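Local coordinates for cobalamin biosynthesis protein CobN (Mycobacterium tuberculosis, PDB 7C6O) that forms the large subunit of cobaltochelatase, which probably carries the active site for inserting cobalt into the corrin ring during cobalamin biosynthesis, at residues L632-H636 against I650-I654. Numbering follows the deposited sequence.
Sequences LLDEH and IRQQI
Leu632 faces Ile654 and His636 faces Ile650 where two helical segments, 632-636 and 650-654, run antiparallel at 163°, their axes 9.9 Å apart at closest approach. Leucine and isoleucine side chains make the middle of the seam. CB of Leu632 lies 3.7 Å from CG1 of Ile654, whose CD1 reaches on to Leu633 CD2 and His636 CB. With CG1 anti to the backbone N (chi1 -175°), Ile650 sets CD1 against one face of the Glu635 carboxylate, 3.8 Å from its CD, and that methyl also touches Leu632 CD2. Its CG2 approaches His636 CD2 obliquely, while CG of Arg651 comes to the imidazole's edge, near the ring plane. Two waters bridge Glu635 and Gln653: one donates to OE1 of Glu635 (2.7 Å) and OE1 of Gln653, the other donates to OE2 of Glu635 and accepts from NE2 of Gln653 (2.7 Å). Together they join the carboxylate to both ends of the amide. The segments belong to consecutive helices, 624-642 and 647-660, of a helical hairpin; helix 675-694 packs against both. OD1 of its Asp679 accepts a hydrogen bond from His636 NE2 and forms a salt bridge with Arg651 NE, while Glu675 pairs with that arginine's NH1.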
loop_
_atom_site.group_PDB
_atom_site.type_symbol
_atom_site.label_atom_id
_atom_site.label_comp_id
_atom_site.label_asym_id
_atom_site.label_seq_id
_atom_site.Cartn_x
_atom_site.Cartn_y
_atom_site.Cartn_z
ATOM N N LEU A 632 19.429 -40.232 -10.879
ATOM C CA LEU A 632 20.845 -40.456 -11.157
ATOM C C LEU A 632 21.722 -39.958 -10.013
ATOM O O LEU A 632 22.756 -40.566 -9.711
ATOM C CB LEU A 632 21.241 -39.784 -12.472
ATOM C CG LEU A 632 20.651 -40.382 -13.752
ATOM C CD1 LEU A 632 21.190 -39.662 -14.982
ATOM C CD2 LEU A 632 20.938 -41.872 -13.832
ATOM N N LEU A 633 21.329 -38.854 -9.366
ATOM C CA LEU A 633 22.087 -38.363 -8.217
ATOM C C LEU A 633 22.087 -39.378 -7.081
ATOM O O LEU A 633 23.125 -39.613 -6.449
ATOM C CB LEU A 633 21.519 -37.028 -7.729
ATOM C CG LEU A 633 21.658 -35.820 -8.656
ATOM C CD1 LEU A 633 21.119 -34.569 -7.981
ATOM C CD2 LEU A 633 23.103 -35.628 -9.078
ATOM N N ASP A 634 20.927 -39.977 -6.795
ATOM C CA ASP A 634 20.872 -41.028 -5.784
ATOM C C ASP A 634 21.778 -42.193 -6.156
ATOM O O ASP A 634 22.499 -42.727 -5.304
ATOM C CB ASP A 634 19.435 -41.516 -5.602
ATOM C CG ASP A 634 18.520 -40.447 -5.052
ATOM O OD1 ASP A 634 19.028 -39.443 -4.507
ATOM O OD2 ASP A 634 17.286 -40.618 -5.159
ATOM N N GLU A 635 21.755 -42.601 -7.426
ATOM C CA GLU A 635 22.636 -43.674 -7.873
ATOM C C GLU A 635 24.100 -43.277 -7.731
ATOM O O GLU A 635 24.941 -44.101 -7.355
ATOM C CB GLU A 635 22.312 -44.044 -9.321
ATOM C CG GLU A 635 23.123 -45.207 -9.868
ATOM C CD GLU A 635 22.659 -45.638 -11.248
ATOM O OE1 GLU A 635 21.644 -45.096 -11.734
ATOM O OE2 GLU A 635 23.312 -46.520 -11.846
ATOM N N HIS A 636 24.420 -42.014 -8.021
ATOM C CA HIS A 636 25.791 -41.542 -7.853
ATOM C C HIS A 636 26.241 -41.671 -6.403
ATOM O O HIS A 636 27.376 -42.084 -6.130
ATOM C CB HIS A 636 25.907 -40.094 -8.328
ATOM C CG HIS A 636 27.269 -39.501 -8.139
ATOM N ND1 HIS A 636 27.663 -38.905 -6.961
ATOM C CD2 HIS A 636 28.327 -39.413 -8.979
ATOM C CE1 HIS A 636 28.907 -38.476 -7.083
ATOM N NE2 HIS A 636 29.332 -38.770 -8.299
ATOM N N ILE A 650 28.747 -43.260 -14.057
ATOM C CA ILE A 650 27.535 -42.559 -13.648
ATOM C C ILE A 650 27.703 -41.053 -13.820
ATOM O O ILE A 650 26.730 -40.342 -14.102
ATOM C CB ILE A 650 27.151 -42.941 -12.203
ATOM C CG1 ILE A 650 25.809 -42.315 -11.815
ATOM C CG2 ILE A 650 28.237 -42.538 -11.221
ATOM C CD1 ILE A 650 24.652 -42.767 -12.685
ATOM N N ARG A 651 28.932 -40.542 -13.678
ATOM C CA ARG A 651 29.184 -39.134 -13.971
ATOM C C ARG A 651 28.868 -38.813 -15.428
ATOM O O ARG A 651 28.299 -37.756 -15.728
ATOM C CB ARG A 651 30.638 -38.770 -13.659
ATOM C CG ARG A 651 31.013 -38.730 -12.181
ATOM C CD ARG A 651 32.446 -38.222 -12.024
ATOM N NE ARG A 651 32.939 -38.286 -10.650
ATOM C CZ ARG A 651 33.983 -39.014 -10.262
ATOM N NH1 ARG A 651 34.653 -39.741 -11.143
ATOM N NH2 ARG A 651 34.361 -39.008 -8.989
ATOM N N GLN A 652 29.233 -39.712 -16.347
ATOM C CA GLN A 652 28.935 -39.490 -17.758
ATOM C C GLN A 652 27.433 -39.482 -18.010
ATOM O O GLN A 652 26.934 -38.663 -18.792
ATOM C CB GLN A 652 29.612 -40.557 -18.621
ATOM C CG GLN A 652 31.125 -40.433 -18.709
ATOM C CD GLN A 652 31.748 -41.482 -19.612
ATOM O OE1 GLN A 652 31.048 -42.285 -20.230
ATOM N NE2 GLN A 652 33.074 -41.482 -19.690
ATOM N N GLN A 653 26.698 -40.396 -17.368
ATOM C CA GLN A 653 25.242 -40.398 -17.494
ATOM C C GLN A 653 24.646 -39.081 -17.021
ATOM O O GLN A 653 23.736 -38.535 -17.659
ATOM C CB GLN A 653 24.636 -41.551 -16.696
ATOM C CG GLN A 653 24.882 -42.934 -17.260
ATOM C CD GLN A 653 24.147 -44.000 -16.470
ATOM O OE1 GLN A 653 22.922 -43.967 -16.351
ATOM N NE2 GLN A 653 24.895 -44.942 -15.908
ATOM N N ILE A 654 25.137 -38.565 -15.894
ATOM C CA ILE A 654 24.609 -37.319 -15.348
ATOM C C ILE A 654 24.945 -36.150 -16.262
ATOM O O ILE A 654 24.098 -35.285 -16.524
ATOM C CB ILE A 654 25.139 -37.101 -13.918
ATOM C CG1 ILE A 654 24.531 -38.133 -12.965
ATOM C CG2 ILE A 654 24.855 -35.680 -13.440
ATOM C CD1 ILE A 654 25.105 -38.088 -11.557
HETATM O O HOH W 1 21.698 -45.595 -14.357
HETATM O O HOH W 2 24.560 -46.938 -14.155
#